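Local coordinates for putative p22 protein (Leishmania major, PDB 1YQF) that is of unknown function but belongs to the MAM33 family of mitochondrial glycoproteins and is a sequence homologue of human p32, at residues K69-G73 with E74-V78. Residues are numbered along the deposited sequence; the frame is centred on the assembly and turned at random.
Sequences KSFEG and EDLVV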
ATOM      1  N   LYS A  69      21.193  19.025   5.920  1.00 42.19           N
ATOM      2  CA  LYS A  69      21.781  20.346   6.149  1.00 43.63           C
ATOM      3  C   LYS A  69      21.171  20.980   7.400  1.00 44.50           C
ATOM      4  O   LYS A  69      20.009  20.739   7.714  1.00 45.13           O
ATOM      5  CB  LYS A  69      21.558  21.249   4.928  1.00 43.92           C
ATOM      6  CG  LYS A  69      21.119  22.683   5.228  1.00 44.95           C
ATOM      7  CD  LYS A  69      20.710  23.416   3.961  1.00 46.47           C
ATOM      8  CE  LYS A  69      20.026  24.742   4.269  1.00 46.94           C
ATOM      9  NZ  LYS A  69      19.458  25.387   3.052  1.00 46.83           N
ATOM     10  N   SER A  70      21.953  21.799   8.097  1.00 45.22           N
ATOM     11  CA  SER A  70      21.454  22.540   9.254  1.00 45.74           C
ATOM     12  C   SER A  70      21.081  23.966   8.859  1.00 45.90           C
ATOM     13  O   SER A  70      21.675  24.546   7.948  1.00 45.84           O
ATOM     14  CB  SER A  70      22.497  22.560  10.369  1.00 45.86           C
ATOM     15  OG  SER A  70      22.624  21.275  10.957  1.00 46.31           O
ATOM     16  N   PHE A  71      20.089  24.518   9.554  1.00 46.15           N
ATOM     17  CA  PHE A  71      19.598  25.868   9.293  1.00 46.53           C
ATOM     18  C   PHE A  71      18.957  26.446  10.555  1.00 47.14           C
ATOM     19  O   PHE A  71      17.835  26.077  10.904  1.00 47.48           O
ATOM     20  CB  PHE A  71      18.579  25.846   8.149  1.00 46.40           C
ATOM     21  CG  PHE A  71      17.973  27.192   7.848  1.00 46.06           C
ATOM     22  CD1 PHE A  71      18.605  28.075   6.982  1.00 45.88           C
ATOM     23  CD2 PHE A  71      16.770  27.578   8.431  1.00 45.45           C
ATOM     24  CE1 PHE A  71      18.050  29.317   6.705  1.00 45.78           C
ATOM     25  CE2 PHE A  71      16.211  28.816   8.156  1.00 45.28           C
ATOM     26  CZ  PHE A  71      16.851  29.687   7.292  1.00 45.45           C
ATOM     27  N   GLU A  72      19.672  27.350  11.225  1.00 47.64           N
ATOM     28  CA  GLU A  72      19.176  28.017  12.435  1.00 48.18           C
ATOM     29  C   GLU A  72      18.837  27.021  13.551  1.00 47.15           C
ATOM     30  O   GLU A  72      17.799  27.138  14.204  1.00 47.23           O
ATOM     31  CB  GLU A  72      17.946  28.892  12.122  1.00 48.97           C
ATOM     32  CG  GLU A  72      18.021  29.694  10.826  1.00 52.12           C
ATOM     33  CD  GLU A  72      19.112  30.752  10.813  1.00 55.57           C
ATOM     34  OE1 GLU A  72      19.734  31.014  11.865  1.00 57.89           O
ATOM     35  OE2 GLU A  72      19.347  31.334   9.731  1.00 57.59           O
ATOM     36  N   GLY A  73      19.708  26.033  13.754  1.00 46.05           N
ATOM     37  CA  GLY A  73      19.503  25.015  14.774  1.00 45.00           C
ATOM     38  C   GLY A  73      18.595  23.858  14.372  1.00 43.97           C
ATOM     39  O   GLY A  73      18.531  22.848  15.074  1.00 43.98           O
ATOM     40  N   GLU A  74      17.892  24.001  13.249  1.00 42.42           N
ATOM     41  CA  GLU A  74      16.996  22.962  12.746  1.00 41.05           C
ATOM     42  C   GLU A  74      17.775  21.928  11.935  1.00 39.50           C
ATOM     43  O   GLU A  74      18.687  22.278  11.195  1.00 39.59           O
ATOM     44  CB  GLU A  74      15.920  23.583  11.849  1.00 41.12           C
ATOM     45  CG  GLU A  74      15.038  24.622  12.527  1.00 40.94           C
ATOM     46  CD  GLU A  74      14.210  25.425  11.541  1.00 41.89           C
ATOM     47  OE1 GLU A  74      14.315  25.174  10.322  1.00 42.22           O
ATOM     48  OE2 GLU A  74      13.451  26.311  11.986  1.00 42.27           O
ATOM     49  N   ASP A  75      17.406  20.658  12.073  1.00 37.49           N
ATOM     50  CA  ASP A  75      17.964  19.593  11.243  1.00 36.03           C
ATOM     51  C   ASP A  75      17.032  19.333  10.064  1.00 34.16           C
ATOM     52  O   ASP A  75      15.929  18.827  10.242  1.00 33.36           O
ATOM     53  CB  ASP A  75      18.142  18.315  12.062  1.00 36.29           C
ATOM     54  CG  ASP A  75      19.169  18.469  13.164  1.00 37.70           C
ATOM     55  OD1 ASP A  75      20.033  19.377  13.165  1.00 39.09           O
ATOM     56  OD2 ASP A  75      19.155  17.655  14.114  1.00 39.97           O
ATOM     57  N   LEU A  76      17.480  19.691   8.863  1.00 32.33           N
ATOM     58  CA  LEU A  76      16.684  19.500   7.652  1.00 31.00           C
ATOM     59  C   LEU A  76      17.082  18.218   6.927  1.00 30.21           C
ATOM     60  O   LEU A  76      18.259  17.880   6.845  1.00 30.20           O
ATOM     61  CB  LEU A  76      16.831  20.692   6.706  1.00 30.83           C
ATOM     62  CG  LEU A  76      16.603  22.087   7.297  1.00 31.07           C
ATOM     63  CD1 LEU A  76      16.891  23.150   6.248  1.00 31.92           C
ATOM     64  CD2 LEU A  76      15.191  22.239   7.825  1.00 29.68           C
ATOM     65  N   VAL A  77      16.086  17.505   6.410  1.00 29.37           N
ATOM     66  CA  VAL A  77      16.317  16.319   5.592  1.00 28.77           C
ATOM     67  C   VAL A  77      15.338  16.323   4.424  1.00 29.00           C
ATOM     68  O   VAL A  77      14.137  16.423   4.626  1.00 29.59           O
ATOM     69  CB  VAL A  77      16.139  15.018   6.401  1.00 28.42           C
ATOM     70  CG1 VAL A  77      16.331  13.795   5.512  1.00 27.41           C
ATOM     71  CG2 VAL A  77      17.117  14.966   7.575  1.00 27.72           C
ATOM     72  N   VAL A  78      15.858  16.221   3.206  1.00 28.96           N
ATOM     73  CA  VAL A  78      15.030  16.071   2.015  1.00 28.96           C
ATOM     74  C   VAL A  78      15.283  14.674   1.466  1.00 29.23           C
ATOM     75  O   VAL A  78      16.372  14.375   0.988  1.00 29.19           O
ATOM     76  CB  VAL A  78      15.361  17.123   0.945  1.00 28.65           C
ATOM     77  CG1 VAL A  78      14.484  16.925  -0.290  1.00 27.74           C
ATOM     78  CG2 VAL A  78      15.183  18.528   1.510  1.00 28.73           C
TER
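Phe71 and Glu74 run side by side off the same face of the sheet, the carboxylate drawing up at the edge of the ring, near its plane, with OE1 of Glu74 3.9 Å from CD2 of Phe71. The two flat groups are turned 55° against each other. With CG anti to the backbone N (chi1 178°), the Phe71 ring swings to the side of its own carbonyl carbon, toward the turn, where Glu72 CG lies over one face near the rim. Leu76 joins from the opposing strand: its CD1 packs 3.7 Å from CB of Phe71 and also meets CE of Lys69, whose extended chain runs alongside it. Lys69, Phe71, Glu74 and Leu76 line one face of a beta hairpin whose two-residue loop, Glu72-Gly73, makes a type I' turn between the adjacent strands 64-71 and 74-81 of the antiparallel sheet. Phe71 and Glu74 close the turn with reciprocal backbone bonds: Phe71 N to Glu74 O is 3.1 Å, in the carbonyl plane, whereas Glu74 N reaches Phe71 O from well above that carbonyl's plane. Arg169 ties down the polar ends on this face, its side chain making a salt bridge to Glu74 OE1 and its carbonyl accepting a hydrogen bond from Lys69 NZ.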